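Local coordinates for protein probable chitinase A (Chromobacterium violaceum, PDB 4TX8) that probably hydrolyses internal linkages of chitin as a family 18 glycoside hydrolase and carries a small module likely to bind the polysaccharide, at residues Gly28-Gly32 with Ala60-Pro64; Tyr48-His54 with Pro68-Gly74; Ser130-Asp134 with Lys173-Val177; Tyr251-Glu257 with Leu286-Gln292; Val261-Phe265 with Gly319-Leu323. One frame throughout, in Å; residues are numbered along the deposited sequence.

Contact 1: residues Gly28-Gly32 with Ala60-Pro64; sequences GWAEG and ANWNP
W29 opens the first segment's share of the contact by laying its indole over the bend at N63 and P64. With CG anti to the backbone N (chi1 177°), the ring swings across to the second loop, and two carbons press on the same face. P64 CD stands 3.5 Å from the centroid of the five-membered ring, almost on its normal. N63 CA sits 3.7 Å from the centroid of the six-membered ring, more toward the rim. Both are CH-pi contacts. In the plane of the indole, W29 NE1 donates to a water 2.8 Å away, which in turn donates to W62 O. E31 then reaches over with an extended chain. E31 OE1 accepts from N61 N at 2.9 Å, a bond clearly bent at the hydrogen (141°), and a second water links OE1 to W62 N. The other oxygen, OE2, takes G59 N, so one carboxylate grips two backbone N-H groups with its two oxygens. Indole and carboxylate together tie two loops that run nearly antiparallel. The indole, with W71 and Y35 also against it, forms part of the aromatic core of the compact carbohydrate-binding module of family 5/12.

Contact 2: residues Tyr48-His54 with Pro68-Gly74; sequences YTALVAH and PTLWTPG
The imidazole of H54 carries L70 on one face: CD2 lies over the ring centre, 3.6 Å from the centroid and nearly on the normal. At its edge lie V52 O, a water and W71 CZ2. ND1 donates to V52 O at 2.7 Å, close to the ring plane, which fixes the ring's rotation, while NE2 meets the water. The same water accepts from W71 NE1, at the edge of the indole, and so joins the two rings; H54 and the five-membered ring of W71 form an oblique pair, planes 74° apart. The benzo side of W71 lies against the backbone of the first strand, with CE3 3.4 Å from A50 N, and A50 CB touches CZ3. Y48 turns its ring toward P73 obliquely, and its OH is hydrogen-bonded to R404 O. T49 and T72 form an antiparallel hydrogen-bonded pair, with T49 N to T72 O at 2.7 Å, and L51 N finds L70 O at 2.8 Å. The T49 hydroxyl, beside its own backbone N (chi1 -60°), donates to G74 O at 2.9 Å, from well above the carbonyl plane. Strands 46-50 and 71-73 thus make the second pairing of the three-stranded antiparallel sheet of the family 5/12 binding module.

Contact 3: residues Ser130-Asp134 with Lys173-Val177; sequences SADWD and KGKKV
K175 brings its ammonium tip to the turn S130-W133, where it faces two main-chain carbonyls rather than a carboxylate. The side chain is bent at two places (chi2 90°, chi4 64°), which folds NZ back beside the other segment. There it donates to W133 O at 2.7 Å and to A131 O at 2.9 Å, in both cases from outside the carbonyl plane. The type I turn, braced by S130 OG accepting from D132 N as an ST turn, sets these oxygens in place. The D134 side chain starts off away from the 173-177 segment, yet OD1 remains 4.3 Å from K175 NZ, beyond a salt bridge, and a water joins the two atoms. Its OD2 is taken by L109 N. Such nearby opposite charge probably favours the ammonium in its buried setting. W133 sends its indole onto helices 399-404 and 410-417. Along the backbone, K176 N donates to D134 O at 3.1 Å, and a further water donates to both D134 O and G174 O. G174, with positive phi, closes helix 160-171 in a Schellman motif. Helix end and loop thereby meet where parallel strands 135-143 and 176-182 begin in the family 18 TIM barrel.

Contact 4: residues Tyr251-Glu257 with Leu286-Gln292; sequences YLSMAPE and LSVIHVQ. With CA (calcium ion), chain D.
Hydrogen bonds come first, since L252 and S287 exchange them in both directions. L252 N points straight at S287 OG (2.9 Å, 178°), and L252 O accepts from S287 N at 2.8 Å. The serine hydroxyl, placed beside its own backbone N by chi1 -50°, thus stands in for a strand carbonyl. Farther along, M254 N donates to V288 O, H290 N meets M254 O nearly along the C=O axis at 3.0 Å, and Q292 N reaches P256 O.

Apolar contacts fill the face away from the barrel's interior: L286 CD1 lies 3.9 Å from M254 CG, and the side chains of I289 and P256 cross at about a right angle, CD1 meeting CG. At the start of the strands S287 CB sits over the Y251 ring as a CH-pi contact; on the face of S253 and V288 one water joins Y251 OH to H290 NE2, in the plane of both rings.

Metal binding is the last kind. A255 O coordinates calcium at 2.4 Å, along with a water at 2.5 Å that probably donates to E257 OE2. D218 OD1 and E220 OE2 are also ligands, and Q292 NE2 is hydrogen-bonded to D218 as a second-shell group. These are parallel strands of a beta-alpha-beta unit in the TIM barrel, ending beside D218 and E220 of the DxDxE sequence that marks the family 18 active site.

Contact 5: residues Val261-Phe265 with Gly319-Leu323; sequences VQGGF and GSKML
This is a buried, mainly apolar contact with a single hydrogen bond, in the family 18 TIM barrel, between the loop that follows strand 251-254 and helix 313-325, which comes after strand 288-292. Q262 and M322 carry most of it. The methionine chain leaves its helix toward the loop and bends at its end (chi3 64°), so that SD and CE pass obliquely across the glutamine's CB and CG. CE touches Q262 CB at 3.6 Å, and SD stays 3.8 Å from Q262 CG. The same methyl continues to F265, where it meets CB at 3.7 Å, the two side chains crossing at about a right angle.

Q262 itself is bent at chi2 (95°), which turns its amide from the methionine to the helix backbone. NE2 donates to G319 O at 2.9 Å, with the acceptor in the glutamine's amide plane but the donor 44° out of the carbonyl plane. That oxygen also receives the weak helical bond from L323 N, so it has two donors. G319, having no side chain, lets the Q262 amide come close. L323 packs beside the amide, its CD1 3.6 Å from Q262 NE2, and its other methyl, CD2, reaches V261 CG1 at 3.7 Å. On the loop side, helix-like backbone angles and the bonds from G264 N to V261 O and from F265 N to Q262 O are consistent with V261, Q262 and F265 all facing the helix.

Around this core, V291 of strand 288-292 touches V261, Q262 and L323, helix 276-281 packs on V261, and strand 326-328 meets F265 and M322.

In the fold
Contacts 1 and 2 interlock within the binding module: their segments alternate along the chain, P64 CB packs on Y48 CG at 3.4 Å, and one water serves both. Their centres lie 11 Å apart, but 35 Å or more from that of contact 4, so the small module stands well away from the calcium site in the barrel. The nearest atoms of G74 and the bound sugar are about 7 Å apart. Contacts 3, 4 and 5 belong to the catalytic domain. Contact 3 touches contact 4 through K176 and Y251, far from the metal-bearing end, whereas contact 5 lies at that end, V261 CG2 being 3.5 Å from P256 CG and the V261 side chain about 9 Å from the calcium ion.

Contact 1: residues Gly28-Gly32 with Ala60-Pro64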
# COMPACT_ATOMS: atom_id res chain seq x y z
N GLY A 28 0.40 27.14 -17.37
CA GLY A 28 -0.30 26.72 -16.16
C GLY A 28 -1.80 26.75 -16.35
O GLY A 28 -2.33 27.65 -17.00
N TRP A 29 -2.49 25.77 -15.78
CA TRP A 29 -3.94 25.74 -15.80
C TRP A 29 -4.48 26.97 -15.06
O TRP A 29 -3.96 27.33 -14.00
CB TRP A 29 -4.47 24.45 -15.16
CG TRP A 29 -5.95 24.38 -15.07
CD1 TRP A 29 -6.81 23.88 -16.01
CD2 TRP A 29 -6.77 24.82 -13.98
NE1 TRP A 29 -8.11 23.98 -15.57
CE2 TRP A 29 -8.11 24.56 -14.33
CE3 TRP A 29 -6.50 25.41 -12.74
CZ2 TRP A 29 -9.17 24.86 -13.48
CZ3 TRP A 29 -7.55 25.71 -11.91
CH2 TRP A 29 -8.88 25.44 -12.28
N ALA A 30 -5.50 27.61 -15.61
CA ALA A 30 -6.05 28.82 -15.00
C ALA A 30 -7.53 28.96 -15.28
O ALA A 30 -7.99 28.72 -16.40
CB ALA A 30 -5.29 30.05 -15.49
N GLU A 31 -8.29 29.36 -14.27
CA GLU A 31 -9.72 29.57 -14.43
C GLU A 31 -9.97 30.75 -15.37
O GLU A 31 -9.17 31.68 -15.45
CB GLU A 31 -10.40 29.80 -13.08
CG GLU A 31 -10.44 28.54 -12.22
CD GLU A 31 -11.47 28.62 -11.11
OE1 GLU A 31 -12.02 27.56 -10.74
OE2 GLU A 31 -11.72 29.73 -10.60
N GLY A 32 -11.08 30.68 -16.10
CA GLY A 32 -11.43 31.71 -17.06
C GLY A 32 -10.86 31.42 -18.44
O GLY A 32 -11.10 32.17 -19.38
N ALA A 60 -15.58 27.50 -10.28
CA ALA A 60 -16.07 26.13 -10.47
C ALA A 60 -15.07 25.09 -9.95
O ALA A 60 -15.46 23.97 -9.63
CB ALA A 60 -16.37 25.89 -11.95
N ASN A 61 -13.80 25.47 -9.88
CA ASN A 61 -12.71 24.60 -9.45
C ASN A 61 -12.62 23.29 -10.25
O ASN A 61 -12.44 22.21 -9.69
CB ASN A 61 -12.83 24.29 -7.95
CG ASN A 61 -11.57 23.66 -7.38
OD1 ASN A 61 -10.45 24.03 -7.77
ND2 ASN A 61 -11.73 22.71 -6.48
N TRP A 62 -12.76 23.40 -11.56
CA TRP A 62 -12.61 22.25 -12.45
C TRP A 62 -11.14 21.99 -12.78
O TRP A 62 -10.77 21.88 -13.96
CB TRP A 62 -13.40 22.47 -13.74
CG TRP A 62 -14.88 22.52 -13.54
CD1 TRP A 62 -15.57 22.17 -12.42
CD2 TRP A 62 -15.86 22.97 -14.49
NE1 TRP A 62 -16.92 22.36 -12.61
CE2 TRP A 62 -17.12 22.85 -13.88
CE3 TRP A 62 -15.79 23.46 -15.80
CZ2 TRP A 62 -18.31 23.20 -14.53
CZ3 TRP A 62 -16.97 23.81 -16.45
CH2 TRP A 62 -18.21 23.68 -15.81
N ASN A 63 -10.30 21.90 -11.76
CA ASN A 63 -8.87 21.74 -11.98
C ASN A 63 -8.54 20.30 -12.40
O ASN A 63 -9.30 19.38 -12.11
CB ASN A 63 -8.07 22.15 -10.73
CG ASN A 63 -8.21 21.17 -9.59
OD1 ASN A 63 -7.67 20.06 -9.63
ND2 ASN A 63 -8.92 21.58 -8.55
N PRO A 64 -7.41 20.11 -13.11
CA PRO A 64 -7.04 18.79 -13.64
C PRO A 64 -6.97 17.66 -12.59
O PRO A 64 -7.30 16.53 -12.93
CB PRO A 64 -5.66 19.04 -14.24
CG PRO A 64 -5.71 20.47 -14.67
CD PRO A 64 -6.51 21.17 -13.60
O HOH W 1 -10.58 22.94 -16.53
O HOH W 2 -12.78 26.03 -13.06

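Contact 2: residues Tyr48-His54 with Pro68-Gly74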
# COMPACT_ATOMS: atom_id res chain seq x y z
N TYR A 48 -1.33 17.63 -17.99
CA TYR A 48 -2.64 17.07 -18.23
C TYR A 48 -3.09 17.47 -19.63
O TYR A 48 -2.86 18.60 -20.06
CB TYR A 48 -3.64 17.54 -17.18
CG TYR A 48 -3.30 17.20 -15.75
CD1 TYR A 48 -2.39 17.96 -15.02
CD2 TYR A 48 -3.92 16.14 -15.10
CE1 TYR A 48 -2.10 17.66 -13.70
CE2 TYR A 48 -3.64 15.83 -13.79
CZ TYR A 48 -2.72 16.60 -13.09
OH TYR A 48 -2.45 16.29 -11.78
N THR A 49 -3.73 16.53 -20.32
CA THR A 49 -4.25 16.79 -21.66
C THR A 49 -5.77 16.90 -21.60
O THR A 49 -6.44 16.06 -20.99
CB THR A 49 -3.84 15.68 -22.64
OG1 THR A 49 -2.41 15.61 -22.71
CG2 THR A 49 -4.39 15.95 -24.03
N ALA A 50 -6.32 17.93 -22.24
CA ALA A 50 -7.76 18.16 -22.24
C ALA A 50 -8.51 17.08 -23.01
O ALA A 50 -8.14 16.73 -24.12
CB ALA A 50 -8.07 19.54 -22.82
N LEU A 51 -9.58 16.57 -22.39
CA LEU A 51 -10.43 15.56 -23.01
C LEU A 51 -11.62 16.19 -23.71
O LEU A 51 -12.20 15.61 -24.62
CB LEU A 51 -10.91 14.56 -21.96
CG LEU A 51 -9.85 13.66 -21.34
CD1 LEU A 51 -10.42 12.92 -20.14
CD2 LEU A 51 -9.34 12.69 -22.38
N VAL A 52 -11.99 17.38 -23.25
CA VAL A 52 -13.20 18.06 -23.72
C VAL A 52 -12.92 19.54 -23.95
O VAL A 52 -12.27 20.18 -23.13
CB VAL A 52 -14.35 17.92 -22.69
CG1 VAL A 52 -15.59 18.66 -23.17
CG2 VAL A 52 -14.67 16.45 -22.43
N ALA A 53 -13.40 20.07 -25.07
CA ALA A 53 -13.34 21.50 -25.31
C ALA A 53 -14.25 22.21 -24.32
O ALA A 53 -15.46 21.99 -24.32
CB ALA A 53 -13.73 21.84 -26.74
N HIS A 54 -13.67 23.05 -23.47
CA HIS A 54 -14.43 23.69 -22.41
C HIS A 54 -13.70 24.90 -21.85
O HIS A 54 -12.51 25.10 -22.11
CB HIS A 54 -14.69 22.71 -21.27
CG HIS A 54 -13.48 22.46 -20.43
ND1 HIS A 54 -12.39 21.76 -20.90
CD2 HIS A 54 -13.17 22.83 -19.17
CE1 HIS A 54 -11.47 21.70 -19.95
NE2 HIS A 54 -11.92 22.35 -18.89
N PRO A 68 -11.29 14.34 -13.81
CA PRO A 68 -10.88 13.32 -14.78
C PRO A 68 -11.79 13.24 -16.00
O PRO A 68 -11.39 12.65 -17.00
CB PRO A 68 -10.93 12.02 -13.96
CG PRO A 68 -11.90 12.29 -12.88
CD PRO A 68 -11.79 13.75 -12.56
N THR A 69 -12.99 13.82 -15.94
CA THR A 69 -13.83 13.88 -17.13
C THR A 69 -13.36 14.99 -18.06
O THR A 69 -13.76 15.04 -19.22
CB THR A 69 -15.33 14.10 -16.79
OG1 THR A 69 -15.51 15.41 -16.24
CG2 THR A 69 -15.83 13.05 -15.81
N LEU A 70 -12.50 15.87 -17.56
CA LEU A 70 -12.00 17.00 -18.35
C LEU A 70 -10.52 16.86 -18.71
O LEU A 70 -10.08 17.33 -19.76
CB LEU A 70 -12.20 18.32 -17.61
CG LEU A 70 -13.62 18.88 -17.55
CD1 LEU A 70 -13.63 20.14 -16.70
CD2 LEU A 70 -14.14 19.18 -18.95
N TRP A 71 -9.76 16.23 -17.82
CA TRP A 71 -8.31 16.16 -17.97
C TRP A 71 -7.76 14.76 -17.74
O TRP A 71 -8.15 14.08 -16.79
CB TRP A 71 -7.63 17.13 -16.99
CG TRP A 71 -8.01 18.56 -17.20
CD1 TRP A 71 -8.97 19.26 -16.52
CD2 TRP A 71 -7.44 19.47 -18.14
NE1 TRP A 71 -9.02 20.55 -16.99
CE2 TRP A 71 -8.10 20.70 -17.99
CE3 TRP A 71 -6.43 19.36 -19.11
CZ2 TRP A 71 -7.78 21.82 -18.76
CZ3 TRP A 71 -6.12 20.46 -19.87
CH2 TRP A 71 -6.80 21.68 -19.70
N THR A 72 -6.86 14.34 -18.62
CA THR A 72 -6.12 13.11 -18.39
C THR A 72 -4.64 13.44 -18.22
O THR A 72 -4.09 14.27 -18.95
CB THR A 72 -6.31 12.09 -19.54
OG1 THR A 72 -5.45 10.97 -19.34
CG2 THR A 72 -5.99 12.72 -20.88
N PRO A 73 -3.99 12.81 -17.22
CA PRO A 73 -2.56 13.04 -16.97
C PRO A 73 -1.71 12.67 -18.18
O PRO A 73 -1.97 11.64 -18.80
CB PRO A 73 -2.26 12.10 -15.79
CG PRO A 73 -3.58 11.87 -15.13
CD PRO A 73 -4.58 11.88 -16.25
N GLY A 74 -0.72 13.50 -18.50
CA GLY A 74 0.16 13.22 -19.62
C GLY A 74 0.22 14.35 -20.63
O GLY A 74 -0.54 15.32 -20.53
O HOH W 1 -10.58 22.94 -16.53

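Contact 3: residues Ser130-Asp134 with Lys173-Val177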
# COMPACT_ATOMS: atom_id res chain seq x y z
N SER A 130 4.74 4.94 -13.26
CA SER A 130 6.01 5.66 -13.32
C SER A 130 7.15 4.89 -12.67
O SER A 130 6.94 4.06 -11.79
CB SER A 130 5.88 7.04 -12.66
OG SER A 130 6.34 7.02 -11.32
N ALA A 131 8.38 5.19 -13.10
CA ALA A 131 9.56 4.48 -12.62
C ALA A 131 9.84 4.70 -11.14
O ALA A 131 10.66 3.99 -10.55
CB ALA A 131 10.77 4.90 -13.45
N ASP A 132 9.17 5.67 -10.52
CA ASP A 132 9.38 5.96 -9.10
C ASP A 132 8.81 4.87 -8.19
O ASP A 132 9.15 4.80 -7.02
CB ASP A 132 8.76 7.31 -8.73
CG ASP A 132 9.61 8.49 -9.17
OD1 ASP A 132 10.85 8.34 -9.21
OD2 ASP A 132 9.03 9.56 -9.46
N TRP A 133 7.93 4.03 -8.74
CA TRP A 133 7.34 2.95 -7.96
C TRP A 133 8.19 1.68 -8.03
O TRP A 133 8.59 1.26 -9.10
CB TRP A 133 5.92 2.66 -8.45
CG TRP A 133 5.02 3.86 -8.38
CD1 TRP A 133 4.71 4.72 -9.40
CD2 TRP A 133 4.35 4.36 -7.22
NE1 TRP A 133 3.87 5.71 -8.94
CE2 TRP A 133 3.63 5.51 -7.61
CE3 TRP A 133 4.27 3.94 -5.88
CZ2 TRP A 133 2.85 6.25 -6.71
CZ3 TRP A 133 3.50 4.67 -4.99
CH2 TRP A 133 2.80 5.81 -5.42
N ASP A 134 8.46 1.08 -6.87
CA ASP A 134 9.30 -0.11 -6.80
C ASP A 134 8.47 -1.38 -6.66
O ASP A 134 8.86 -2.45 -7.13
CB ASP A 134 10.28 -0.01 -5.64
CG ASP A 134 11.23 1.16 -5.79
OD1 ASP A 134 11.94 1.21 -6.81
OD2 ASP A 134 11.24 2.03 -4.89
N LYS A 173 12.32 -4.20 -15.25
CA LYS A 173 12.92 -2.97 -14.74
C LYS A 173 13.17 -3.05 -13.24
O LYS A 173 13.51 -2.05 -12.60
CB LYS A 173 12.03 -1.76 -15.05
CG LYS A 173 11.87 -1.48 -16.54
CD LYS A 173 11.16 -0.16 -16.79
CE LYS A 173 9.82 -0.37 -17.48
NZ LYS A 173 9.19 0.92 -17.90
N GLY A 174 13.01 -4.24 -12.67
CA GLY A 174 13.28 -4.45 -11.26
C GLY A 174 12.11 -4.24 -10.32
O GLY A 174 12.26 -4.34 -9.10
N LYS A 175 10.94 -3.94 -10.88
CA LYS A 175 9.74 -3.76 -10.06
C LYS A 175 9.11 -5.09 -9.69
O LYS A 175 9.23 -6.08 -10.42
CB LYS A 175 8.71 -2.88 -10.77
CG LYS A 175 9.00 -1.39 -10.76
CD LYS A 175 9.83 -0.96 -11.95
CE LYS A 175 9.93 0.55 -12.06
NZ LYS A 175 10.64 1.16 -10.89
N LYS A 176 8.42 -5.12 -8.56
CA LYS A 176 7.58 -6.26 -8.20
C LYS A 176 6.12 -5.92 -8.49
O LYS A 176 5.70 -4.78 -8.29
CB LYS A 176 7.76 -6.64 -6.73
CG LYS A 176 9.15 -7.12 -6.38
CD LYS A 176 9.49 -8.39 -7.13
CE LYS A 176 10.93 -8.81 -6.88
NZ LYS A 176 11.31 -9.98 -7.71
N VAL A 177 5.37 -6.90 -8.99
CA VAL A 177 3.95 -6.72 -9.24
C VAL A 177 3.18 -7.78 -8.47
O VAL A 177 3.26 -8.96 -8.78
CB VAL A 177 3.61 -6.81 -10.73
CG1 VAL A 177 2.13 -6.52 -10.96
CG2 VAL A 177 4.47 -5.84 -11.54
O HOH W 3 11.60 -3.28 -6.49
O HOH W 4 12.77 -0.45 -9.49

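Contact 4: residues Tyr251-Glu257 with Leu286-Gln292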
# COMPACT_ATOMS: atom_id res chain seq x y z
N TYR A 251 6.54 -13.38 -3.13
CA TYR A 251 6.49 -12.11 -2.42
C TYR A 251 5.27 -12.08 -1.51
O TYR A 251 4.17 -12.44 -1.92
CB TYR A 251 6.47 -10.94 -3.41
CG TYR A 251 6.42 -9.55 -2.82
CD1 TYR A 251 5.22 -8.99 -2.38
CD2 TYR A 251 7.57 -8.76 -2.74
CE1 TYR A 251 5.17 -7.71 -1.86
CE2 TYR A 251 7.53 -7.48 -2.22
CZ TYR A 251 6.33 -6.95 -1.78
OH TYR A 251 6.27 -5.68 -1.27
N LEU A 252 5.47 -11.66 -0.26
CA LEU A 252 4.36 -11.56 0.68
C LEU A 252 4.38 -10.23 1.43
O LEU A 252 5.34 -9.92 2.13
CB LEU A 252 4.40 -12.72 1.69
CG LEU A 252 3.38 -12.63 2.83
CD1 LEU A 252 1.95 -12.66 2.30
CD2 LEU A 252 3.61 -13.74 3.85
N SER A 253 3.32 -9.45 1.27
CA SER A 253 3.19 -8.22 2.04
C SER A 253 1.87 -8.18 2.80
O SER A 253 0.92 -8.87 2.45
CB SER A 253 3.31 -6.99 1.13
OG SER A 253 2.25 -6.94 0.19
N MET A 254 1.85 -7.36 3.84
CA MET A 254 0.65 -7.17 4.65
C MET A 254 0.41 -5.69 4.85
O MET A 254 1.35 -4.93 5.09
CB MET A 254 0.78 -7.86 6.01
CG MET A 254 1.12 -9.33 5.94
SD MET A 254 1.47 -9.96 7.60
CE MET A 254 1.85 -11.68 7.23
N ALA A 255 -0.85 -5.28 4.78
CA ALA A 255 -1.19 -3.88 5.02
C ALA A 255 -2.33 -3.72 6.02
O ALA A 255 -3.36 -3.14 5.69
CB ALA A 255 -1.55 -3.20 3.70
N PRO A 256 -2.16 -4.23 7.25
CA PRO A 256 -3.24 -4.08 8.22
C PRO A 256 -3.28 -2.69 8.85
O PRO A 256 -2.24 -2.03 8.93
CB PRO A 256 -2.92 -5.15 9.26
CG PRO A 256 -1.45 -5.28 9.21
CD PRO A 256 -0.99 -4.92 7.83
N GLU A 257 -4.46 -2.26 9.27
CA GLU A 257 -4.61 -1.00 9.99
C GLU A 257 -4.03 -1.15 11.38
O GLU A 257 -4.07 -2.24 11.96
CB GLU A 257 -6.09 -0.61 10.04
CG GLU A 257 -6.72 -0.58 8.65
CD GLU A 257 -8.22 -0.35 8.68
OE1 GLU A 257 -8.68 0.52 9.44
OE2 GLU A 257 -8.94 -1.05 7.94
N LEU A 286 7.49 -13.23 5.41
CA LEU A 286 7.07 -11.85 5.20
C LEU A 286 8.13 -11.00 4.49
O LEU A 286 9.23 -10.82 5.02
CB LEU A 286 6.69 -11.21 6.54
CG LEU A 286 6.27 -9.74 6.54
CD1 LEU A 286 5.01 -9.54 5.71
CD2 LEU A 286 6.05 -9.27 7.97
N SER A 287 7.80 -10.49 3.31
CA SER A 287 8.71 -9.61 2.58
C SER A 287 8.70 -8.21 3.18
O SER A 287 9.75 -7.63 3.45
CB SER A 287 8.34 -9.55 1.10
OG SER A 287 8.18 -10.84 0.54
N VAL A 288 7.50 -7.67 3.39
CA VAL A 288 7.36 -6.38 4.05
C VAL A 288 5.96 -6.21 4.64
O VAL A 288 4.97 -6.57 4.02
CB VAL A 288 7.67 -5.19 3.09
CG1 VAL A 288 6.76 -5.23 1.87
CG2 VAL A 288 7.54 -3.85 3.81
N ILE A 289 5.89 -5.68 5.86
CA ILE A 289 4.60 -5.24 6.38
C ILE A 289 4.60 -3.72 6.41
O ILE A 289 5.50 -3.09 6.96
CB ILE A 289 4.30 -5.81 7.78
CG1 ILE A 289 3.00 -5.20 8.32
CG2 ILE A 289 5.46 -5.57 8.74
CD1 ILE A 289 2.53 -5.80 9.62
N HIS A 290 3.59 -3.13 5.79
CA HIS A 290 3.41 -1.69 5.83
C HIS A 290 2.05 -1.36 6.42
O HIS A 290 1.04 -1.33 5.72
CB HIS A 290 3.58 -1.06 4.45
CG HIS A 290 3.13 -1.94 3.32
ND1 HIS A 290 1.85 -2.43 3.22
CD2 HIS A 290 3.80 -2.41 2.24
CE1 HIS A 290 1.75 -3.17 2.13
NE2 HIS A 290 2.92 -3.17 1.52
N VAL A 291 2.05 -1.15 7.73
CA VAL A 291 0.83 -0.83 8.47
C VAL A 291 0.22 0.47 7.94
O VAL A 291 0.94 1.40 7.58
CB VAL A 291 1.12 -0.74 9.98
CG1 VAL A 291 0.04 0.04 10.71
CG2 VAL A 291 1.26 -2.14 10.57
N GLN A 292 -1.10 0.50 7.86
CA GLN A 292 -1.80 1.70 7.44
C GLN A 292 -1.94 2.65 8.62
O GLN A 292 -2.70 2.40 9.55
CB GLN A 292 -3.17 1.33 6.85
CG GLN A 292 -3.07 0.48 5.58
CD GLN A 292 -4.38 -0.17 5.16
OE1 GLN A 292 -5.39 -0.05 5.85
NE2 GLN A 292 -4.37 -0.85 4.03
CA CA D . -5.77 -3.27 5.61
O HOH W 5 3.69 -4.70 -0.92
O HOH W 6 -8.00 -2.06 5.37

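Contact 5: residues Val261-Phe265 with Gly319-Leu323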
# COMPACT_ATOMS: atom_id res chain seq x y z
N VAL A 261 -2.58 -4.34 14.79
CA VAL A 261 -1.19 -4.68 15.07
C VAL A 261 -0.71 -4.01 16.36
O VAL A 261 -0.78 -4.61 17.43
CB VAL A 261 -0.28 -4.29 13.89
CG1 VAL A 261 1.15 -4.77 14.13
CG2 VAL A 261 -0.82 -4.88 12.61
N GLN A 262 -0.24 -2.77 16.26
CA GLN A 262 0.31 -2.07 17.43
C GLN A 262 -0.76 -1.82 18.49
O GLN A 262 -0.43 -1.62 19.66
CB GLN A 262 0.96 -0.75 17.01
CG GLN A 262 2.21 -0.91 16.15
CD GLN A 262 1.92 -0.84 14.66
OE1 GLN A 262 0.78 -1.03 14.24
NE2 GLN A 262 2.95 -0.55 13.87
N GLY A 263 -2.03 -1.86 18.09
CA GLY A 263 -3.13 -1.74 19.03
C GLY A 263 -3.07 -2.80 20.13
O GLY A 263 -3.54 -2.58 21.24
N GLY A 264 -2.47 -3.95 19.80
CA GLY A 264 -2.33 -5.04 20.74
C GLY A 264 -1.55 -4.69 22.00
O GLY A 264 -1.70 -5.33 23.04
N PHE A 265 -0.70 -3.66 21.90
CA PHE A 265 0.07 -3.18 23.04
C PHE A 265 -0.86 -2.69 24.14
O PHE A 265 -0.57 -2.82 25.32
CB PHE A 265 1.01 -2.06 22.60
CG PHE A 265 1.75 -1.39 23.73
CD1 PHE A 265 2.46 -2.14 24.66
CD2 PHE A 265 1.77 -0.01 23.84
CE1 PHE A 265 3.14 -1.52 25.70
CE2 PHE A 265 2.45 0.62 24.88
CZ PHE A 265 3.15 -0.15 25.80
N GLY A 319 5.39 3.73 15.19
CA GLY A 319 4.75 2.52 14.70
C GLY A 319 5.78 1.55 14.14
O GLY A 319 5.70 0.34 14.37
N SER A 320 6.76 2.09 13.42
CA SER A 320 7.80 1.28 12.83
C SER A 320 8.74 0.70 13.89
O SER A 320 9.17 -0.45 13.79
CB SER A 320 8.59 2.10 11.81
OG SER A 320 7.73 2.58 10.79
N LYS A 321 9.04 1.49 14.92
CA LYS A 321 9.87 1.01 16.03
C LYS A 321 9.23 -0.18 16.72
O LYS A 321 9.91 -1.16 17.02
CB LYS A 321 10.13 2.12 17.05
CG LYS A 321 11.26 3.06 16.68
CD LYS A 321 11.46 4.12 17.75
CE LYS A 321 11.84 3.49 19.08
NZ LYS A 321 12.06 4.52 20.13
N MET A 322 7.93 -0.10 16.98
CA MET A 322 7.23 -1.18 17.66
C MET A 322 7.35 -2.49 16.90
O MET A 322 7.53 -3.55 17.50
CB MET A 322 5.75 -0.81 17.86
CG MET A 322 5.54 0.31 18.86
SD MET A 322 3.80 0.69 19.15
CE MET A 322 3.23 -0.86 19.86
N LEU A 323 7.27 -2.42 15.57
CA LEU A 323 7.37 -3.62 14.74
C LEU A 323 8.78 -4.18 14.70
O LEU A 323 8.98 -5.38 14.54
CB LEU A 323 6.87 -3.32 13.33
CG LEU A 323 5.35 -3.25 13.18
CD1 LEU A 323 4.96 -2.69 11.83
CD2 LEU A 323 4.74 -4.63 13.38